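Local coordinates for protein SidF, inhibitor of growth family, member 3 (Legionella pneumophila subsp. pneumophila, PDB 4FYE) that probably removes a phosphate from phosphatidylinositol phosphates, as a phosphoinositide phosphatase made by Legionella, at residues A442-V445 with N446-D450; Q610-Y614 with E615-H619. The protein carries 1 engineered substitution. All blocks are in the same frame, centred on the assembly; numbering follows the deposited sequence.

Contact 1. Residues A442-V445 with N446-D450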
ATOM      1  N   ALA A 442       0.979  10.365 -18.780  1.00 56.05           N
ATOM      2  CA  ALA A 442       1.369  11.734 -19.149  1.00 61.72           C
ATOM      3  C   ALA A 442       0.627  12.884 -18.349  1.00 63.82           C
ATOM      4  O   ALA A 442       1.264  13.816 -17.830  1.00 70.51           O
ATOM      5  CB  ALA A 442       1.288  11.945 -20.664  1.00 61.85           C
ATOM      6  N   ARG A 443      -0.695  12.833 -18.226  1.00 61.99           N
ATOM      7  CA  ARG A 443      -1.376  13.725 -17.294  1.00 58.57           C
ATOM      8  C   ARG A 443      -0.679  13.737 -15.909  1.00 59.97           C
ATOM      9  O   ARG A 443      -0.239  14.809 -15.423  1.00 58.29           O
ATOM     10  CB  ARG A 443      -2.809  13.257 -17.149  1.00 59.74           C
ATOM     11  CG  ARG A 443      -3.672  14.050 -16.158  1.00 61.78           C
ATOM     12  CD  ARG A 443      -5.123  13.949 -16.607  1.00 61.89           C
ATOM     13  NE  ARG A 443      -6.010  14.604 -15.677  1.00 65.28           N
ATOM     14  CZ  ARG A 443      -6.555  14.022 -14.616  1.00 60.35           C
ATOM     15  NH1 ARG A 443      -6.331  12.741 -14.376  1.00 53.54           N
ATOM     16  NH2 ARG A 443      -7.373  14.732 -13.828  1.00 58.79           N
ATOM     17  N   PHE A 444      -0.565  12.548 -15.297  1.00 55.06           N
ATOM     18  CA  PHE A 444       0.081  12.383 -13.980  1.00 51.94           C
ATOM     19  C   PHE A 444       1.477  13.012 -13.971  1.00 51.51           C
ATOM     20  O   PHE A 444       1.824  13.779 -13.078  1.00 54.68           O
ATOM     21  CB  PHE A 444       0.142  10.888 -13.644  1.00 53.22           C
ATOM     22  CG  PHE A 444       0.882  10.566 -12.368  1.00 52.59           C
ATOM     23  CD1 PHE A 444       0.232  10.583 -11.148  1.00 49.44           C
ATOM     24  CD2 PHE A 444       2.236  10.227 -12.407  1.00 48.47           C
ATOM     25  CE1 PHE A 444       0.912  10.269  -9.979  1.00 51.68           C
ATOM     26  CE2 PHE A 444       2.912   9.900 -11.263  1.00 50.32           C
ATOM     27  CZ  PHE A 444       2.251   9.926 -10.034  1.00 52.79           C
ATOM     28  N   VAL A 445       2.274  12.755 -14.993  1.00 52.71           N
ATOM     29  CA  VAL A 445       3.587  13.338 -14.992  1.00 51.71           C
ATOM     30  C   VAL A 445       3.476  14.858 -14.953  1.00 58.33           C
ATOM     31  O   VAL A 445       4.133  15.533 -14.131  1.00 59.67           O
ATOM     32  CB  VAL A 445       4.468  12.789 -16.138  1.00 51.86           C
ATOM     33  CG1 VAL A 445       5.704  13.657 -16.345  1.00 50.87           C
ATOM     34  CG2 VAL A 445       4.905  11.353 -15.827  1.00 47.85           C
ATOM     35  N   ASN A 446       2.616  15.426 -15.796  1.00 60.34           N
ATOM     36  CA  ASN A 446       2.443  16.901 -15.793  1.00 60.83           C
ATOM     37  C   ASN A 446       1.991  17.414 -14.401  1.00 60.03           C
ATOM     38  O   ASN A 446       2.510  18.405 -13.870  1.00 58.11           O
ATOM     39  CB  ASN A 446       1.411  17.316 -16.820  1.00 59.07           C
ATOM     40  CG  ASN A 446       1.892  17.187 -18.223  1.00 63.11           C
ATOM     41  OD1 ASN A 446       3.094  17.336 -18.514  1.00 66.81           O
ATOM     42  ND2 ASN A 446       0.942  16.932 -19.140  1.00 64.08           N
ATOM     43  N   GLN A 447       1.030  16.730 -13.807  1.00 58.88           N
ATOM     44  CA  GLN A 447       0.519  17.196 -12.510  1.00 60.41           C
ATOM     45  C   GLN A 447       1.626  17.274 -11.486  1.00 59.01           C
ATOM     46  O   GLN A 447       1.808  18.297 -10.847  1.00 61.05           O
ATOM     47  CB  GLN A 447      -0.537  16.257 -11.996  1.00 58.39           C
ATOM     48  CG  GLN A 447      -1.708  16.129 -12.940  1.00 61.51           C
ATOM     49  CD  GLN A 447      -2.754  15.147 -12.445  1.00 58.77           C
ATOM     50  OE1 GLN A 447      -2.465  13.994 -12.133  1.00 55.04           O
ATOM     51  NE2 GLN A 447      -3.984  15.615 -12.364  1.00 55.01           N
ATOM     52  N   MET A 448       2.389  16.191 -11.381  1.00 58.81           N
ATOM     53  CA  MET A 448       3.392  16.025 -10.335  1.00 57.64           C
ATOM     54  C   MET A 448       4.513  16.970 -10.631  1.00 58.27           C
ATOM     55  O   MET A 448       5.132  17.517  -9.735  1.00 64.94           O
ATOM     56  CB  MET A 448       3.942  14.567 -10.324  1.00 61.14           C
ATOM     57  CG  MET A 448       2.929  13.500  -9.907  1.00 56.91           C
ATOM     58  SD  MET A 448       2.450  13.721  -8.177  1.00 56.41           S
ATOM     59  CE  MET A 448       3.870  13.033  -7.294  1.00 54.10           C
ATOM     60  N   THR A 449       4.804  17.162 -11.899  1.00 57.76           N
ATOM     61  CA  THR A 449       5.813  18.119 -12.183  1.00 60.67           C
ATOM     62  C   THR A 449       5.334  19.558 -11.869  1.00 65.97           C
ATOM     63  O   THR A 449       6.066  20.313 -11.234  1.00 70.48           O
ATOM     64  CB  THR A 449       6.538  17.915 -13.559  1.00 63.72           C
ATOM     65  OG1 THR A 449       6.667  19.173 -14.206  1.00 64.95           O
ATOM     66  CG2 THR A 449       5.842  16.952 -14.510  1.00 60.00           C
ATOM     67  N   ASP A 450       4.114  19.933 -12.253  1.00 67.02           N
ATOM     68  CA  ASP A 450       3.550  21.264 -11.851  1.00 68.80           C
ATOM     69  C   ASP A 450       3.560  21.450 -10.295  1.00 70.30           C
ATOM     70  O   ASP A 450       4.024  22.487  -9.792  1.00 63.86           O
ATOM     71  CB  ASP A 450       2.153  21.523 -12.498  1.00 70.47           C
ATOM     72  CG  ASP A 450       2.221  21.738 -14.087  1.00 81.65           C
ATOM     73  OD1 ASP A 450       2.944  22.656 -14.551  1.00 86.54           O
ATOM     74  OD2 ASP A 450       1.539  21.023 -14.887  1.00 77.75           O
TER

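Contact 2. Residues Q610-Y614 with E615-H619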
ATOM      1  N   GLN A 610      11.882  11.728 -14.706  1.00 55.40           N
ATOM      2  CA  GLN A 610      11.837  12.263 -16.034  1.00 60.09           C
ATOM      3  C   GLN A 610      12.686  11.466 -16.958  1.00 62.06           C
ATOM      4  O   GLN A 610      12.252  11.182 -18.075  1.00 62.04           O
ATOM      5  CB  GLN A 610      12.263  13.735 -16.044  1.00 65.24           C
ATOM      6  CG  GLN A 610      11.252  14.608 -15.326  1.00 65.14           C
ATOM      7  CD  GLN A 610      11.685  16.050 -15.219  1.00 73.07           C
ATOM      8  OE1 GLN A 610      10.865  16.975 -15.353  1.00 69.02           O
ATOM      9  NE2 GLN A 610      12.973  16.259 -14.963  1.00 72.57           N
ATOM     10  N   GLU A 611      13.883  11.077 -16.512  1.00 63.78           N
ATOM     11  CA  GLU A 611      14.769  10.330 -17.401  1.00 61.89           C
ATOM     12  C   GLU A 611      14.074   9.024 -17.851  1.00 63.21           C
ATOM     13  O   GLU A 611      14.064   8.680 -19.047  1.00 61.72           O
ATOM     14  CB  GLU A 611      16.147  10.050 -16.765  1.00 63.09           C
ATOM     15  CG  GLU A 611      16.944   9.019 -17.584  1.00 71.96           C
ATOM     16  CD  GLU A 611      18.113   8.357 -16.857  1.00 82.68           C
ATOM     17  OE1 GLU A 611      19.069   9.094 -16.499  1.00 82.61           O
ATOM     18  OE2 GLU A 611      18.092   7.084 -16.681  1.00 88.96           O
ATOM     19  N   LEU A 612      13.470   8.315 -16.882  1.00 61.96           N
ATOM     20  CA  LEU A 612      12.901   6.988 -17.113  1.00 57.30           C
ATOM     21  C   LEU A 612      11.647   7.108 -17.975  1.00 60.77           C
ATOM     22  O   LEU A 612      11.289   6.194 -18.740  1.00 62.16           O
ATOM     23  CB  LEU A 612      12.561   6.329 -15.787  1.00 54.46           C
ATOM     24  CG  LEU A 612      13.484   5.326 -15.032  1.00 60.12           C
ATOM     25  CD1 LEU A 612      14.708   4.760 -15.791  1.00 55.54           C
ATOM     26  CD2 LEU A 612      13.898   5.872 -13.687  1.00 52.91           C
ATOM     27  N   TYR A 613      10.971   8.246 -17.845  1.00 59.29           N
ATOM     28  CA  TYR A 613       9.672   8.405 -18.475  1.00 59.15           C
ATOM     29  C   TYR A 613       9.891   8.924 -19.899  1.00 62.98           C
ATOM     30  O   TYR A 613       9.464   8.285 -20.868  1.00 64.88           O
ATOM     31  CB  TYR A 613       8.715   9.314 -17.641  1.00 56.87           C
ATOM     32  CG  TYR A 613       7.429   9.638 -18.382  1.00 57.14           C
ATOM     33  CD1 TYR A 613       6.484   8.638 -18.673  1.00 54.02           C
ATOM     34  CD2 TYR A 613       7.209  10.933 -18.883  1.00 61.83           C
ATOM     35  CE1 TYR A 613       5.350   8.926 -19.406  1.00 56.33           C
ATOM     36  CE2 TYR A 613       6.076  11.251 -19.624  1.00 59.33           C
ATOM     37  CZ  TYR A 613       5.144  10.254 -19.874  1.00 62.16           C
ATOM     38  OH  TYR A 613       4.027  10.615 -20.607  1.00 63.34           O
ATOM     39  N   TYR A 614      10.595  10.041 -20.024  1.00 61.16           N
ATOM     40  CA  TYR A 614      10.771  10.649 -21.331  1.00 66.25           C
ATOM     41  C   TYR A 614      11.615   9.803 -22.293  1.00 68.26           C
ATOM     42  O   TYR A 614      11.255   9.706 -23.464  1.00 71.53           O
ATOM     43  CB  TYR A 614      11.254  12.101 -21.220  1.00 64.83           C
ATOM     44  CG  TYR A 614      10.226  13.028 -20.593  1.00 62.38           C
ATOM     45  CD1 TYR A 614       8.999  13.240 -21.215  1.00 65.48           C
ATOM     46  CD2 TYR A 614      10.489  13.729 -19.414  1.00 61.33           C
ATOM     47  CE1 TYR A 614       8.055  14.094 -20.669  1.00 64.65           C
ATOM     48  CE2 TYR A 614       9.541  14.599 -18.859  1.00 63.36           C
ATOM     49  CZ  TYR A 614       8.322  14.774 -19.494  1.00 64.16           C
ATOM     50  OH  TYR A 614       7.311  15.584 -18.989  1.00 65.82           O
ATOM     51  N   GLU A 615      12.688   9.176 -21.797  1.00 68.55           N
ATOM     52  CA  GLU A 615      13.528   8.192 -22.563  1.00 67.63           C
ATOM     53  C   GLU A 615      12.856   6.816 -22.713  1.00 64.89           C
ATOM     54  O   GLU A 615      13.349   5.930 -23.403  1.00 60.20           O
ATOM     55  CB  GLU A 615      14.895   8.005 -21.898  1.00 69.22           C
ATOM     56  CG  GLU A 615      15.699   9.295 -21.860  1.00 73.87           C
ATOM     57  CD  GLU A 615      17.146   9.129 -21.406  1.00 81.67           C
ATOM     58  OE1 GLU A 615      17.614   7.975 -21.225  1.00 83.66           O
ATOM     59  OE2 GLU A 615      17.837  10.176 -21.249  1.00 86.82           O
ATOM     60  N   ASN A 616      11.710   6.651 -22.052  1.00 63.33           N
ATOM     61  CA  ASN A 616      10.928   5.450 -22.201  1.00 60.38           C
ATOM     62  C   ASN A 616      11.776   4.230 -21.865  1.00 60.18           C
ATOM     63  O   ASN A 616      11.709   3.182 -22.516  1.00 62.55           O
ATOM     64  CB  ASN A 616      10.330   5.408 -23.620  1.00 62.32           C
ATOM     65  CG  ASN A 616       9.319   4.285 -23.818  1.00 63.67           C
ATOM     66  OD1 ASN A 616       9.247   3.759 -24.928  1.00 66.04           O
ATOM     67  ND2 ASN A 616       8.565   3.879 -22.756  1.00 54.77           N
ATOM     68  N   THR A 617      12.547   4.351 -20.787  1.00 59.32           N
ATOM     69  CA  THR A 617      13.331   3.219 -20.276  1.00 54.95           C
ATOM     70  C   THR A 617      12.736   2.511 -19.025  1.00 53.28           C
ATOM     71  O   THR A 617      13.236   1.460 -18.580  1.00 53.95           O
ATOM     72  CB  THR A 617      14.774   3.642 -20.010  1.00 53.17           C
ATOM     73  OG1 THR A 617      14.777   4.772 -19.124  1.00 52.78           O
ATOM     74  CG2 THR A 617      15.470   3.995 -21.335  1.00 51.63           C
ATOM     75  N   TRP A 618      11.635   3.038 -18.515  1.00 51.03           N
ATOM     76  CA  TRP A 618      11.099   2.608 -17.224  1.00 48.27           C
ATOM     77  C   TRP A 618      10.740   1.144 -17.300  1.00 48.28           C
ATOM     78  O   TRP A 618      10.757   0.430 -16.311  1.00 49.38           O
ATOM     79  CB  TRP A 618       9.891   3.461 -16.866  1.00 47.47           C
ATOM     80  CG  TRP A 618       8.761   3.243 -17.841  1.00 47.42           C
ATOM     81  CD1 TRP A 618       8.507   3.945 -19.030  1.00 49.79           C
ATOM     82  CD2 TRP A 618       7.749   2.179 -17.805  1.00 46.19           C
ATOM     83  NE1 TRP A 618       7.402   3.427 -19.684  1.00 51.01           N
ATOM     84  CE2 TRP A 618       6.918   2.348 -19.020  1.00 49.29           C
ATOM     85  CE3 TRP A 618       7.443   1.169 -16.925  1.00 42.69           C
ATOM     86  CZ2 TRP A 618       5.852   1.509 -19.312  1.00 47.10           C
ATOM     87  CZ3 TRP A 618       6.357   0.313 -17.237  1.00 42.74           C
ATOM     88  CH2 TRP A 618       5.572   0.499 -18.396  1.00 43.95           C
ATOM     89  N   HIS A 619      10.485   0.641 -18.500  1.00 52.57           N
ATOM     90  CA  HIS A 619      10.028  -0.748 -18.630  1.00 47.65           C
ATOM     91  C   HIS A 619      11.110  -1.750 -18.938  1.00 48.75           C
ATOM     92  O   HIS A 619      10.818  -2.957 -19.033  1.00 47.36           O
ATOM     93  CB  HIS A 619       8.951  -0.818 -19.703  1.00 50.43           C
ATOM     94  CG  HIS A 619       9.453  -0.450 -21.076  1.00 53.53           C
ATOM     95  ND1 HIS A 619       9.360   0.821 -21.585  1.00 59.03           N
ATOM     96  CD2 HIS A 619      10.054  -1.214 -22.058  1.00 53.95           C
ATOM     97  CE1 HIS A 619       9.883   0.868 -22.799  1.00 53.12           C
ATOM     98  NE2 HIS A 619      10.333  -0.379 -23.093  1.00 57.10           N
TER

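Contact 1. Residues A442-V445 with N446-D450
One face of the Phe-444 ring is covered by Met-448, and NE2 of Gln-447 lies over one face of the Arg-443 guanidinium, each partner one turn further along helix 438-458. Over the phenyl ring the methionine CG makes a CH-pi contact, 3.8 Å from the ring centroid and only 15° off its normal, displaced toward the CZ end. The sulfur follows obliquely, its SD 4.7 Å from the centroid of the Phe-444 ring, a Met-aromatic contact. Two torsions set this up: Phe-444 swings its ring away from the backbone N (chi1 175°), while Met-448 sends CG back beside its own N and then bends again, which lays CG over the ring and leaves the sulfur off toward the CE1 side. On the arginine, NE2 of Gln-447 is 3.7 Å above the guanidinium plane, over its centre, the amide tilted across it by 42° rather than stacked. NH1 of Arg-443 has its polar partners outside these segments, a salt bridge to Asp-385 and a hydrogen bond to Gln-440. Asn-446, on another side of the helix, bonds through ND2 to His-550 and through OD1 to Arg-557, both on helix 522-583. Beneath these side chains run ordinary helical bonds, among them Gln-447 N to Arg-443 O at 2.8 Å and Met-448 N to Phe-444 O at 3.0 Å. The chemistry divides round the helix: the Phe-444 and Met-448 pair is an apolar, polarisable surface that meets Met-631 of helix 626-637, whereas the buried Arg-443 and Asn-446 find polar partners in Gln-440, Asp-385 and helix 522-583. The arginine would probably favour the deprotonated form of Asp-385, while the salt bridge and the bond to Gln-440 hold the guanidinium in place.

Contact 2. Residues Q610-Y614 with E615-H619
Leu-612 and Tyr-613 offer their carbonyl oxygens to the chain that turns back at the end of helix 590-614. Leu-612 O receives two weak bonds, from Thr-617 N at 3.0 Å and from Trp-618 N at 3.2 Å, and Asn-616 N reaches Tyr-613 O at 3.0 Å. This last donor stands well above the carbonyl plane, 69° out of it. Asn-616 has positive phi, which together with the bonds back into the last turn makes a Schellman motif that ends the helix. Just before it, Glu-615 N still keeps the helical bond to Glu-611 O.

Around this backbone core the side chains close in. Thr-617 sets its OG1 between its own N and carbonyl carbon (chi1 55°), which turns the hydroxyl toward the leucine: OG1 lies 3.3 Å from CD1 of Leu-612, the two side chains crossing at about a right angle. Trp-618 brings its CB to 4.1 Å from CB of Leu-612 and places the edge of its indole, at CD1, beside Leu-612 O. On the more exposed flank, the carboxylate carbon of Glu-615 rests 3.8 Å from CG of Glu-611. Their carboxylate planes are nearly parallel, 12° apart, with the like charges not in contact, OE2 of Glu-611 being 4.7 Å from OE1 of Glu-615.

Further out, the indole of Trp-618 meets the ring of Trp-417 at a slant, and His-619 O accepts a bond from Arg-423. Leu-612 packs on Leu-630 and Trp-618 on Leu-627, both of helix 626-637; Tyr-613 bonds through its hydroxyl to Asp-554 of helix 522-583 and touches Ala-442 and Val-445 of helix 438-458. The buried side of the turn thus faces these three helices, while Glu-615 and Asn-616 remain at the surface.

How the contacts relate
Contact 1 lies within helix 438-458, whereas contact 2 lies at the end of helix 590-614 and in the loop after it; contact 1 comes first in the chain. Their centres are 14 Å apart, and the side chains touch directly. CG1 of Val-445 packs against OH of Tyr-614 at 3.6 Å, and CG2 of Val-445 against CD2 of Tyr-613 at 3.9 Å, so one valine joins both tyrosines. Helix 522-583 borders both: Arg-557 holds Asn-446 and Asp-450 and also touches Tyr-614. Helix 626-637 likewise packs on both, through Met-631 at contact 1 and Leu-630 at contact 2.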